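Local coordinates for protein CRISPR-associated endonuclease Cas9 (Campylobacter jejuni subsp. jejuni serotype O:2, PDB 5X2H) that cuts, in its full-length form, both strands of DNA that matches its guide RNA, using separate HNH and RuvC-like nuclease domains, as part of a bacterial CRISPR immune system, at residues Y100-R111 against D123-I131; Q203-F214 against F228-F237. One frame throughout, in Å; residues are numbered along the deposited sequence.

Both contacts join neighbouring helices of one all-helical region, far from the annotated nuclease site, and their centres lie about 16 Å apart. Contact 1 is buried and mixed, polar toward the RNA and apolar behind it: His130 and Tyr108 bond an RNA phosphate directly, and Tyr100 reaches another through a water. Contact 2 is partly buried and almost wholly apolar, with phenylalanine rings and aliphatic chains in the middle and charged ends at the margin. The two share no helix but touch directly. Arg111 NE of contact 1 forms a salt bridge of 2.6 Å with Glu209 OE1 of contact 2, and Phe124 of helix 121-133 packs on Ile213 and Phe214 of helix 203-219.

Contact 1: Y100-R111 against D123-I131; sequences YKGSLISPYELR and DFARVILHI. With nucleotides of chain B.
His130 meets three side chains of 100-111 at once. Its ring edge points at the face of Tyr108 in a T-shaped pair, centroids 4.8 Å apart, while Pro107 CB lies over the imidazole face as a CH-pi contact; a compact, rigid proline ring suits the place, offering C-H groups to that face. CG anti to the backbone N (chi1 -174°) carries the ring out to them.

Among the polar contacts, Arg111, whose stronger partner is Glu209, gives a weak bond from NH1, bent to 135°, to His130 ND1 at 3.1 Å. With ND1 accepting, NE2 is the donor to A44 OP1 of chain B (2.8 Å, 168°), an oxygen that also takes the Tyr108 OH bond at 2.6 Å. A water joins Tyr100 OH, Arg126 O and A45 OP1 of chain B.

Packing of aliphatic groups on flat and apolar ones completes the contact. Leu110 CD1 and Leu104 CG sandwich the Arg126 guanidinium from opposite faces, Tyr100 CE2 lies 3.5 Å from Arg126 CG, and Leu110 CB rests on Val127 CG2.

Arg111, Tyr108 and Pro107 probably help to hold the imidazole where NE2 can bond a backbone phosphate, a contact independent of the base; both its bonds are consistent with a neutral ring protonated on NE2.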
loop_
_atom_site.group_PDB
_atom_site.type_symbol
_atom_site.label_atom_id
_atom_site.label_comp_id
_atom_site.label_asym_id
_atom_site.label_seq_id
_atom_site.Cartn_x
_atom_site.Cartn_y
_atom_site.Cartn_z
ATOM N N TYR A 100 32.016 -15.717 20.202
ATOM C CA TYR A 100 31.940 -14.389 20.796
ATOM C C TYR A 100 31.934 -14.417 22.320
ATOM O O TYR A 100 31.709 -13.376 22.945
ATOM C CB TYR A 100 30.701 -13.655 20.277
ATOM C CG TYR A 100 30.812 -13.255 18.822
ATOM C CD1 TYR A 100 30.448 -14.132 17.807
ATOM C CD2 TYR A 100 31.294 -12.003 18.463
ATOM C CE1 TYR A 100 30.558 -13.772 16.473
ATOM C CE2 TYR A 100 31.406 -11.634 17.133
ATOM C CZ TYR A 100 31.036 -12.520 16.145
ATOM O OH TYR A 100 31.147 -12.151 14.824
ATOM N N LYS A 101 32.190 -15.570 22.933
ATOM C CA LYS A 101 32.140 -15.688 24.381
ATOM C C LYS A 101 33.403 -15.108 25.019
ATOM O O LYS A 101 34.383 -14.780 24.346
ATOM C CB LYS A 101 31.954 -17.149 24.792
ATOM C CG LYS A 101 30.649 -17.759 24.299
ATOM C CD LYS A 101 29.832 -18.343 25.443
ATOM C CE LYS A 101 29.881 -19.864 25.444
ATOM N NZ LYS A 101 29.244 -20.447 26.660
ATOM N N GLY A 102 33.363 -14.977 26.343
ATOM C CA GLY A 102 34.507 -14.503 27.101
ATOM C C GLY A 102 34.769 -13.017 26.918
ATOM O O GLY A 102 34.017 -12.285 26.276
ATOM N N SER A 103 35.874 -12.574 27.515
ATOM C CA SER A 103 36.305 -11.189 27.373
ATOM C C SER A 103 36.627 -10.900 25.915
ATOM O O SER A 103 37.452 -11.588 25.304
ATOM C CB SER A 103 37.521 -10.919 28.257
ATOM O OG SER A 103 37.960 -9.582 28.118
ATOM N N LEU A 104 35.980 -9.882 25.360
ATOM C CA LEU A 104 35.947 -9.667 23.920
ATOM C C LEU A 104 36.530 -8.304 23.581
ATOM O O LEU A 104 36.010 -7.274 24.026
ATOM C CB LEU A 104 34.514 -9.780 23.398
ATOM C CG LEU A 104 34.325 -10.283 21.969
ATOM C CD1 LEU A 104 34.982 -11.643 21.796
ATOM C CD2 LEU A 104 32.845 -10.355 21.641
ATOM N N ILE A 105 37.606 -8.301 22.795
ATOM C CA ILE A 105 38.070 -7.073 22.163
ATOM C C ILE A 105 37.036 -6.623 21.141
ATOM O O ILE A 105 36.488 -7.438 20.386
ATOM C CB ILE A 105 39.442 -7.290 21.504
ATOM C CG1 ILE A 105 40.452 -7.840 22.515
ATOM C CG2 ILE A 105 39.948 -5.996 20.885
ATOM C CD1 ILE A 105 40.758 -6.894 23.655
ATOM N N SER A 106 36.759 -5.322 21.111
ATOM C CA SER A 106 35.746 -4.797 20.212
ATOM C C SER A 106 36.218 -4.876 18.761
ATOM O O SER A 106 37.421 -4.849 18.488
ATOM C CB SER A 106 35.422 -3.348 20.561
ATOM O OG SER A 106 36.497 -2.495 20.206
ATOM N N PRO A 107 35.286 -4.970 17.807
ATOM C CA PRO A 107 35.691 -4.935 16.393
ATOM C C PRO A 107 36.301 -3.608 15.986
ATOM O O PRO A 107 37.081 -3.562 15.027
ATOM C CB PRO A 107 34.378 -5.205 15.640
ATOM C CG PRO A 107 33.444 -5.780 16.656
ATOM C CD PRO A 107 33.833 -5.161 17.961
ATOM N N TYR A 108 35.963 -2.520 16.683
ATOM C CA TYR A 108 36.561 -1.227 16.363
ATOM C C TYR A 108 38.048 -1.213 16.687
ATOM O O TYR A 108 38.840 -0.610 15.955
ATOM C CB TYR A 108 35.830 -0.113 17.110
ATOM C CG TYR A 108 34.360 -0.045 16.774
ATOM C CD1 TYR A 108 33.926 0.540 15.592
ATOM C CD2 TYR A 108 33.406 -0.573 17.633
ATOM C CE1 TYR A 108 32.583 0.598 15.272
ATOM C CE2 TYR A 108 32.058 -0.519 17.322
ATOM C CZ TYR A 108 31.653 0.069 16.143
ATOM O OH TYR A 108 30.310 0.123 15.837
ATOM N N GLU A 109 38.449 -1.876 17.774
ATOM C CA GLU A 109 39.873 -1.988 18.070
ATOM C C GLU A 109 40.548 -2.984 17.138
ATOM O O GLU A 109 41.684 -2.762 16.700
ATOM C CB GLU A 109 40.089 -2.390 19.528
ATOM C CG GLU A 109 41.558 -2.568 19.889
ATOM C CD GLU A 109 41.804 -2.608 21.384
ATOM O OE1 GLU A 109 40.831 -2.791 22.145
ATOM O OE2 GLU A 109 42.973 -2.450 21.795
ATOM N N LEU A 110 39.865 -4.087 16.823
ATOM C CA LEU A 110 40.423 -5.057 15.887
ATOM C C LEU A 110 40.637 -4.435 14.514
ATOM O O LEU A 110 41.634 -4.725 13.841
ATOM C CB LEU A 110 39.511 -6.279 15.785
ATOM C CG LEU A 110 39.411 -7.186 17.011
ATOM C CD1 LEU A 110 38.558 -8.399 16.685
ATOM C CD2 LEU A 110 40.793 -7.609 17.487
ATOM N N ARG A 111 39.714 -3.571 14.085
ATOM C CA ARG A 111 39.843 -2.923 12.786
ATOM C C ARG A 111 40.940 -1.868 12.772
ATOM O O ARG A 111 41.444 -1.534 11.693
ATOM C CB ARG A 111 38.504 -2.308 12.371
ATOM C CG ARG A 111 37.492 -3.334 11.876
ATOM C CD ARG A 111 36.063 -2.824 11.975
ATOM N NE ARG A 111 35.820 -1.665 11.122
ATOM C CZ ARG A 111 34.661 -1.017 11.060
ATOM N NH1 ARG A 111 33.637 -1.414 11.805
ATOM N NH2 ARG A 111 34.525 0.029 10.256
ATOM N N ASP A 123 40.161 -13.072 14.884
ATOM C CA ASP A 123 39.960 -11.627 14.863
ATOM C C ASP A 123 39.500 -11.160 13.489
ATOM O O ASP A 123 38.549 -10.379 13.373
ATOM C CB ASP A 123 41.247 -10.909 15.267
ATOM C CG ASP A 123 41.654 -11.201 16.697
ATOM O OD1 ASP A 123 40.757 -11.427 17.536
ATOM O OD2 ASP A 123 42.873 -11.206 16.978
ATOM N N PHE A 124 40.174 -11.622 12.433
ATOM C CA PHE A 124 39.772 -11.257 11.081
ATOM C C PHE A 124 38.351 -11.716 10.785
ATOM O O PHE A 124 37.621 -11.044 10.045
ATOM C CB PHE A 124 40.749 -11.853 10.065
ATOM C CG PHE A 124 40.719 -11.180 8.718
ATOM C CD1 PHE A 124 40.133 -9.936 8.559
ATOM C CD2 PHE A 124 41.276 -11.798 7.609
ATOM C CE1 PHE A 124 40.104 -9.319 7.320
ATOM C CE2 PHE A 124 41.251 -11.186 6.368
ATOM C CZ PHE A 124 40.662 -9.946 6.224
ATOM N N ALA A 125 37.938 -12.848 11.359
ATOM C CA ALA A 125 36.585 -13.347 11.145
ATOM C C ALA A 125 35.548 -12.373 11.688
ATOM O O ALA A 125 34.554 -12.067 11.017
ATOM C CB ALA A 125 36.425 -14.720 11.796
ATOM N N ARG A 126 35.764 -11.874 12.908
ATOM C CA ARG A 126 34.807 -10.946 13.502
ATOM C C ARG A 126 34.851 -9.583 12.823
ATOM O O ARG A 126 33.833 -8.886 12.777
ATOM C CB ARG A 126 35.067 -10.820 15.005
ATOM C CG ARG A 126 34.650 -12.061 15.786
ATOM C CD ARG A 126 35.001 -11.974 17.264
ATOM N NE ARG A 126 34.750 -10.645 17.804
ATOM C CZ ARG A 126 35.659 -9.915 18.438
ATOM N NH1 ARG A 126 36.881 -10.393 18.634
ATOM N NH2 ARG A 126 35.340 -8.710 18.887
ATOM N N VAL A 127 36.008 -9.192 12.285
ATOM C CA VAL A 127 36.099 -7.930 11.557
ATOM C C VAL A 127 35.233 -7.976 10.305
ATOM O O VAL A 127 34.450 -7.057 10.037
ATOM C CB VAL A 127 37.565 -7.610 11.214
ATOM C CG1 VAL A 127 37.638 -6.535 10.139
ATOM C CG2 VAL A 127 38.318 -7.166 12.459
ATOM N N ILE A 128 35.365 -9.049 9.519
ATOM C CA ILE A 128 34.580 -9.186 8.295
ATOM C C ILE A 128 33.090 -9.156 8.610
ATOM O O ILE A 128 32.312 -8.464 7.941
ATOM C CB ILE A 128 34.973 -10.477 7.553
ATOM C CG1 ILE A 128 36.414 -10.386 7.042
ATOM C CG2 ILE A 128 34.004 -10.755 6.411
ATOM C CD1 ILE A 128 36.922 -11.672 6.436
ATOM N N LEU A 129 32.671 -9.895 9.639
ATOM C CA LEU A 129 31.252 -9.968 9.959
ATOM C C LEU A 129 30.728 -8.645 10.503
ATOM O O LEU A 129 29.565 -8.301 10.268
ATOM C CB LEU A 129 31.001 -11.101 10.953
ATOM C CG LEU A 129 31.332 -12.490 10.399
ATOM C CD1 LEU A 129 31.298 -13.559 11.485
ATOM C CD2 LEU A 129 30.382 -12.844 9.262
ATOM N N HIS A 130 31.568 -7.886 11.212
ATOM C CA HIS A 130 31.111 -6.617 11.770
ATOM C C HIS A 130 30.885 -5.580 10.678
ATOM O O HIS A 130 29.882 -4.857 10.700
ATOM C CB HIS A 130 32.115 -6.101 12.799
ATOM C CG HIS A 130 31.656 -4.873 13.521
ATOM N ND1 HIS A 130 32.299 -3.658 13.408
ATOM C CD2 HIS A 130 30.615 -4.671 14.363
ATOM C CE1 HIS A 130 31.674 -2.762 14.152
ATOM N NE2 HIS A 130 30.649 -3.351 14.741
ATOM N N ILE A 131 31.808 -5.486 9.718
ATOM C CA ILE A 131 31.641 -4.543 8.617
ATOM C C ILE A 131 30.444 -4.932 7.758
ATOM O O ILE A 131 29.691 -4.072 7.284
ATOM C CB ILE A 131 32.935 -4.466 7.784
ATOM C CG1 ILE A 131 34.062 -3.819 8.595
ATOM C CG2 ILE A 131 32.700 -3.714 6.477
ATOM C CD1 ILE A 131 35.375 -3.716 7.841
ATOM P P A B 44 28.756 -2.390 18.052
ATOM O OP1 A B 44 29.150 -2.018 16.672
ATOM O OP2 A B 44 27.390 -2.060 18.529
ATOM O "O5'" A B 44 28.957 -3.961 18.219
ATOM C "C5'" A B 44 30.226 -4.560 17.998
ATOM C "C4'" A B 44 30.257 -5.979 18.507
ATOM O "O4'" A B 44 30.001 -6.005 19.935
ATOM C "C3'" A B 44 29.209 -6.907 17.922
ATOM O "O3'" A B 44 29.597 -7.417 16.662
ATOM C "C2'" A B 44 29.066 -7.981 18.994
ATOM O "O2'" A B 44 30.104 -8.943 18.883
ATOM C "C1'" A B 44 29.288 -7.175 20.276
ATOM N N9 A B 44 28.025 -6.789 20.939
ATOM C C8 A B 44 27.395 -5.569 20.917
ATOM N N7 A B 44 26.286 -5.531 21.620
ATOM C C5 A B 44 26.182 -6.810 22.149
ATOM C C6 A B 44 25.230 -7.416 22.993
ATOM N N6 A B 44 24.152 -6.789 23.472
ATOM N N1 A B 44 25.420 -8.710 23.332
ATOM C C2 A B 44 26.501 -9.342 22.857
ATOM N N3 A B 44 27.466 -8.881 22.063
ATOM C C4 A B 44 27.247 -7.594 21.739
ATOM P P A B 45 28.510 -7.649 15.506
ATOM O OP1 A B 45 29.276 -7.999 14.283
ATOM O OP2 A B 45 27.570 -6.502 15.483
ATOM O "O5'" A B 45 27.723 -8.949 15.979
ATOM C "C5'" A B 45 28.386 -10.203 16.040
ATOM C "C4'" A B 45 27.594 -11.223 16.817
ATOM O "O4'" A B 45 27.453 -10.802 18.201
ATOM C "C3'" A B 45 26.164 -11.457 16.361
ATOM O "O3'" A B 45 26.075 -12.290 15.217
ATOM C "C2'" A B 45 25.524 -12.053 17.609
ATOM O "O2'" A B 45 25.891 -13.414 17.765
ATOM C "C1'" A B 45 26.212 -11.243 18.709
ATOM N N9 A B 45 25.413 -10.066 19.092
ATOM C C8 A B 45 25.488 -8.790 18.591
ATOM N N7 A B 45 24.632 -7.960 19.134
ATOM C C5 A B 45 23.945 -8.747 20.047
ATOM C C6 A B 45 22.900 -8.459 20.941
ATOM N N6 A B 45 22.349 -7.247 21.064
ATOM N N1 A B 45 22.442 -9.471 21.712
ATOM C C2 A B 45 23.000 -10.683 21.586
ATOM N N3 A B 45 23.985 -11.077 20.780
ATOM C C4 A B 45 24.414 -10.047 20.029
ATOM P P G B 27 30.274 -11.873 30.915
ATOM O OP1 G B 27 31.237 -12.734 31.650
ATOM O OP2 G B 27 29.200 -11.181 31.676
ATOM O "O5'" G B 27 31.098 -10.776 30.106
ATOM C "C5'" G B 27 32.114 -11.167 29.197
ATOM C "C4'" G B 27 32.473 -10.055 28.241
ATOM O "O4'" G B 27 31.302 -9.646 27.487
ATOM C "C3'" G B 27 32.978 -8.764 28.867
ATOM O "O3'" G B 27 34.348 -8.829 29.225
ATOM C "C2'" G B 27 32.680 -7.735 27.785
ATOM O "O2'" G B 27 33.646 -7.807 26.745
ATOM C "C1'" G B 27 31.353 -8.256 27.237
ATOM N N9 G B 27 30.191 -7.615 27.880
ATOM C C8 G B 27 29.277 -8.196 28.725
ATOM N N7 G B 27 28.352 -7.362 29.121
ATOM C C5 G B 27 28.671 -6.159 28.506
ATOM C C6 G B 27 28.034 -4.887 28.553
ATOM O O6 G B 27 27.021 -4.541 29.170
ATOM N N1 G B 27 28.702 -3.952 27.774
ATOM C C2 G B 27 29.831 -4.204 27.040
ATOM N N2 G B 27 30.327 -3.170 26.349
ATOM N N3 G B 27 30.433 -5.378 26.985
ATOM C C4 G B 27 29.806 -6.303 27.736
HETATM O O HOH W 1 31.700 -9.471 14.683
#

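Contact 2: Q203-F214 against F228-F237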
loop_
_atom_site.group_PDB
_atom_site.type_symbol
_atom_site.label_atom_id
_atom_site.label_comp_id
_atom_site.label_asym_id
_atom_site.label_seq_id
_atom_site.Cartn_x
_atom_site.Cartn_y
_atom_site.Cartn_z
ATOM N N GLN A 203 28.442 3.704 2.116
ATOM C CA GLN A 203 28.860 2.307 2.036
ATOM C C GLN A 203 30.190 2.141 1.305
ATOM O O GLN A 203 30.967 1.238 1.637
ATOM C CB GLN A 203 27.757 1.489 1.357
ATOM C CG GLN A 203 28.143 0.067 0.995
ATOM C CD GLN A 203 26.957 -0.750 0.528
ATOM O OE1 GLN A 203 27.044 -1.480 -0.458
ATOM N NE2 GLN A 203 25.838 -0.631 1.236
ATOM N N SER A 204 30.480 3.004 0.326
ATOM C CA SER A 204 31.713 2.863 -0.442
ATOM C C SER A 204 32.951 3.005 0.437
ATOM O O SER A 204 33.991 2.404 0.141
ATOM C CB SER A 204 31.753 3.890 -1.573
ATOM O OG SER A 204 31.828 5.209 -1.065
ATOM N N PHE A 205 32.865 3.790 1.514
ATOM C CA PHE A 205 34.009 3.925 2.410
ATOM C C PHE A 205 34.245 2.653 3.213
ATOM O O PHE A 205 35.397 2.306 3.497
ATOM C CB PHE A 205 33.818 5.119 3.346
ATOM C CG PHE A 205 33.928 6.450 2.658
ATOM C CD1 PHE A 205 35.121 6.844 2.076
ATOM C CD2 PHE A 205 32.842 7.310 2.600
ATOM C CE1 PHE A 205 35.231 8.068 1.442
ATOM C CE2 PHE A 205 32.945 8.536 1.967
ATOM C CZ PHE A 205 34.142 8.916 1.387
ATOM N N LEU A 206 33.177 1.944 3.581
ATOM C CA LEU A 206 33.349 0.684 4.295
ATOM C C LEU A 206 33.848 -0.417 3.370
ATOM O O LEU A 206 34.548 -1.333 3.818
ATOM C CB LEU A 206 32.036 0.284 4.969
ATOM C CG LEU A 206 31.661 1.149 6.177
ATOM C CD1 LEU A 206 30.180 1.412 6.215
ATOM C CD2 LEU A 206 32.116 0.491 7.471
ATOM N N LYS A 207 33.504 -0.349 2.082
ATOM C CA LYS A 207 34.118 -1.257 1.123
ATOM C C LYS A 207 35.599 -0.949 0.951
ATOM O O LYS A 207 36.406 -1.869 0.778
ATOM C CB LYS A 207 33.389 -1.184 -0.220
ATOM C CG LYS A 207 33.784 -2.277 -1.199
ATOM C CD LYS A 207 32.915 -2.247 -2.447
ATOM C CE LYS A 207 33.196 -3.443 -3.343
ATOM N NZ LYS A 207 32.267 -3.485 -4.508
ATOM N N ASP A 208 35.975 0.333 1.013
ATOM C CA ASP A 208 37.387 0.695 0.944
ATOM C C ASP A 208 38.154 0.155 2.144
ATOM O O ASP A 208 39.313 -0.251 2.014
ATOM C CB ASP A 208 37.543 2.213 0.858
ATOM C CG ASP A 208 36.945 2.793 -0.407
ATOM O OD1 ASP A 208 36.876 2.070 -1.423
ATOM O OD2 ASP A 208 36.543 3.976 -0.386
ATOM N N GLU A 209 37.524 0.140 3.320
ATOM C CA GLU A 209 38.217 -0.333 4.513
ATOM C C GLU A 209 38.507 -1.826 4.423
ATOM O O GLU A 209 39.636 -2.265 4.669
ATOM C CB GLU A 209 37.398 -0.017 5.763
ATOM C CG GLU A 209 38.043 -0.522 7.045
ATOM C CD GLU A 209 37.209 -0.242 8.280
ATOM O OE1 GLU A 209 37.556 -0.766 9.361
ATOM O OE2 GLU A 209 36.206 0.495 8.170
ATOM N N LEU A 210 37.496 -2.622 4.063
ATOM C CA LEU A 210 37.699 -4.064 3.956
ATOM C C LEU A 210 38.711 -4.413 2.866
ATOM O O LEU A 210 39.457 -5.387 3.010
ATOM C CB LEU A 210 36.363 -4.760 3.698
ATOM C CG LEU A 210 36.356 -6.280 3.867
ATOM C CD1 LEU A 210 37.016 -6.676 5.177
ATOM C CD2 LEU A 210 34.928 -6.813 3.804
ATOM N N LYS A 211 38.757 -3.635 1.780
ATOM C CA LYS A 211 39.812 -3.834 0.790
ATOM C C LYS A 211 41.179 -3.491 1.370
ATOM O O LYS A 211 42.162 -4.197 1.119
ATOM C CB LYS A 211 39.542 -2.993 -0.458
ATOM C CG LYS A 211 38.353 -3.451 -1.284
ATOM C CD LYS A 211 38.194 -2.601 -2.538
ATOM C CE LYS A 211 37.032 -3.082 -3.392
ATOM N NZ LYS A 211 36.822 -2.210 -4.577
ATOM N N LEU A 212 41.256 -2.409 2.149
ATOM C CA LEU A 212 42.523 -2.016 2.754
ATOM C C LEU A 212 42.972 -3.026 3.802
ATOM O O LEU A 212 44.165 -3.332 3.906
ATOM C CB LEU A 212 42.396 -0.623 3.372
ATOM C CG LEU A 212 43.610 -0.101 4.143
ATOM C CD1 LEU A 212 44.796 0.106 3.209
ATOM C CD2 LEU A 212 43.267 1.183 4.880
ATOM N N ILE A 213 42.030 -3.553 4.586
ATOM C CA ILE A 213 42.382 -4.518 5.626
ATOM C C ILE A 213 42.946 -5.790 5.007
ATOM O O ILE A 213 43.931 -6.352 5.502
ATOM C CB ILE A 213 41.161 -4.810 6.517
ATOM C CG1 ILE A 213 40.819 -3.584 7.368
ATOM C CG2 ILE A 213 41.420 -6.022 7.397
ATOM C CD1 ILE A 213 39.571 -3.753 8.216
ATOM N N PHE A 214 42.336 -6.263 3.916
ATOM C CA PHE A 214 42.870 -7.428 3.215
ATOM C C PHE A 214 44.293 -7.168 2.734
ATOM O O PHE A 214 45.190 -7.996 2.934
ATOM C CB PHE A 214 41.965 -7.802 2.040
ATOM C CG PHE A 214 40.960 -8.873 2.361
ATOM C CD1 PHE A 214 41.343 -10.202 2.411
ATOM C CD2 PHE A 214 39.635 -8.554 2.605
ATOM C CE1 PHE A 214 40.427 -11.195 2.705
ATOM C CE2 PHE A 214 38.712 -9.544 2.898
ATOM C CZ PHE A 214 39.110 -10.866 2.948
ATOM N N PHE A 228 39.088 -16.067 -2.041
ATOM C CA PHE A 228 38.450 -15.755 -0.767
ATOM C C PHE A 228 38.088 -14.278 -0.679
ATOM O O PHE A 228 36.935 -13.929 -0.400
ATOM C CB PHE A 228 39.363 -16.163 0.389
ATOM C CG PHE A 228 38.855 -15.748 1.742
ATOM C CD1 PHE A 228 37.682 -16.284 2.251
ATOM C CD2 PHE A 228 39.555 -14.832 2.510
ATOM C CE1 PHE A 228 37.216 -15.909 3.498
ATOM C CE2 PHE A 228 39.091 -14.451 3.759
ATOM C CZ PHE A 228 37.922 -14.992 4.253
ATOM N N GLU A 229 39.059 -13.391 -0.921
ATOM C CA GLU A 229 38.777 -11.961 -0.841
ATOM C C GLU A 229 37.750 -11.540 -1.883
ATOM O O GLU A 229 36.872 -10.716 -1.603
ATOM C CB GLU A 229 40.060 -11.148 -1.009
ATOM C CG GLU A 229 39.829 -9.649 -0.872
ATOM C CD GLU A 229 40.995 -8.818 -1.368
ATOM O OE1 GLU A 229 40.848 -7.580 -1.452
ATOM O OE2 GLU A 229 42.053 -9.402 -1.676
ATOM N N GLU A 230 37.846 -12.092 -3.093
ATOM C CA GLU A 230 36.878 -11.754 -4.131
ATOM C C GLU A 230 35.474 -12.192 -3.734
ATOM O O GLU A 230 34.503 -11.459 -3.951
ATOM C CB GLU A 230 37.288 -12.390 -5.458
ATOM N N GLU A 231 35.349 -13.382 -3.144
ATOM C CA GLU A 231 34.039 -13.854 -2.711
ATOM C C GLU A 231 33.510 -13.031 -1.543
ATOM O O GLU A 231 32.328 -12.674 -1.516
ATOM C CB GLU A 231 34.108 -15.334 -2.336
ATOM C CG GLU A 231 34.047 -16.278 -3.517
ATOM C CD GLU A 231 33.450 -17.621 -3.147
ATOM O OE1 GLU A 231 34.220 -18.548 -2.810
ATOM O OE2 GLU A 231 32.206 -17.742 -3.176
ATOM N N VAL A 232 34.372 -12.713 -0.574
ATOM C CA VAL A 232 33.936 -11.948 0.592
ATOM C C VAL A 232 33.434 -10.572 0.173
ATOM O O VAL A 232 32.376 -10.117 0.625
ATOM C CB VAL A 232 35.078 -11.849 1.621
ATOM C CG1 VAL A 232 34.776 -10.773 2.651
ATOM C CG2 VAL A 232 35.298 -13.194 2.292
ATOM N N LEU A 233 34.172 -9.896 -0.709
ATOM C CA LEU A 233 33.773 -8.558 -1.133
ATOM C C LEU A 233 32.471 -8.587 -1.923
ATOM O O LEU A 233 31.580 -7.763 -1.686
ATOM C CB LEU A 233 34.886 -7.912 -1.957
ATOM C CG LEU A 233 36.152 -7.537 -1.186
ATOM C CD1 LEU A 233 37.210 -7.003 -2.137
ATOM C CD2 LEU A 233 35.838 -6.521 -0.100
ATOM N N SER A 234 32.335 -9.526 -2.862
ATOM C CA SER A 234 31.127 -9.569 -3.680
ATOM C C SER A 234 29.906 -9.957 -2.852
ATOM O O SER A 234 28.819 -9.406 -3.050
ATOM C CB SER A 234 31.311 -10.534 -4.849
ATOM O OG SER A 234 31.527 -11.855 -4.388
ATOM N N VAL A 235 30.065 -10.897 -1.918
ATOM C CA VAL A 235 28.929 -11.344 -1.117
ATOM C C VAL A 235 28.508 -10.267 -0.122
ATOM O O VAL A 235 27.314 -10.015 0.071
ATOM C CB VAL A 235 29.263 -12.672 -0.408
ATOM C CG1 VAL A 235 28.242 -12.970 0.681
ATOM C CG2 VAL A 235 29.308 -13.814 -1.415
ATOM N N ALA A 236 29.477 -9.606 0.515
ATOM C CA ALA A 236 29.145 -8.632 1.550
ATOM C C ALA A 236 28.449 -7.402 0.981
ATOM O O ALA A 236 27.631 -6.781 1.671
ATOM C CB ALA A 236 30.403 -8.216 2.311
ATOM N N PHE A 237 28.746 -7.038 -0.269
ATOM C CA PHE A 237 28.264 -5.783 -0.833
ATOM C C PHE A 237 27.329 -5.988 -2.017
ATOM O O PHE A 237 27.045 -5.033 -2.747
ATOM C CB PHE A 237 29.447 -4.898 -1.223
ATOM C CG PHE A 237 30.248 -4.425 -0.046
ATOM C CD1 PHE A 237 29.859 -3.301 0.662
ATOM C CD2 PHE A 237 31.372 -5.118 0.369
ATOM C CE1 PHE A 237 30.584 -2.866 1.751
ATOM C CE2 PHE A 237 32.102 -4.687 1.461
ATOM C CZ PHE A 237 31.706 -3.560 2.153
#
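A nearly antiparallel pair of helices, 203-219 and 226-236, packs here through apolar side chains in the helical, RNA-binding part of this Cas9. The axes of the two segments run at 166° and come within 11.1 Å of each other, a spacing wide enough for large side chains to fill.

Two aromatic rings anchor the two ends. At one, Glu229 lays its aliphatic stem over the centre of the Phe214 ring: CG stands 3.5 Å from the ring centroid, a CH-pi contact, and the carboxylate is only 7° from parallel to the ring. CG anti to the backbone N (chi1 -177°) and an extended chain carry the stem across, leaving the carboxylate to a salt bridge with Arg218. Glutamate suits this margin because its methylenes pack while its charge finds an arginine. Phe228 CE2 touches the edge of the same ring, 3.7 Å from Phe214 CE1, with the two rings set obliquely.

At the other end Phe237, just past its helix, turns a face to Lys207, whose CB sits 3.9 Å from the ring centroid. The edge of that ring meets Gln203 OE1, 3.5 Å from Phe237 CD1, and the Gln203 amide nitrogen bonds to Gly136 O.

Between these ends lie branched aliphatics. Leu210 CG meets Leu233 CD2 at 4.0 Å, and Leu210 CD2 reaches Val232 CG1 as well. Lys211 adds its CG to Leu233 CD1, its long methylene chain bordering the apolar strip at an exposed position.

Around the pair, helix 121-133 packs against both members, through Ile213 on Val127 and through Val232 on Ile128. Helix 51-82 lies against Phe228 and Val235, and helix 168-175 touches Phe205 and Leu206.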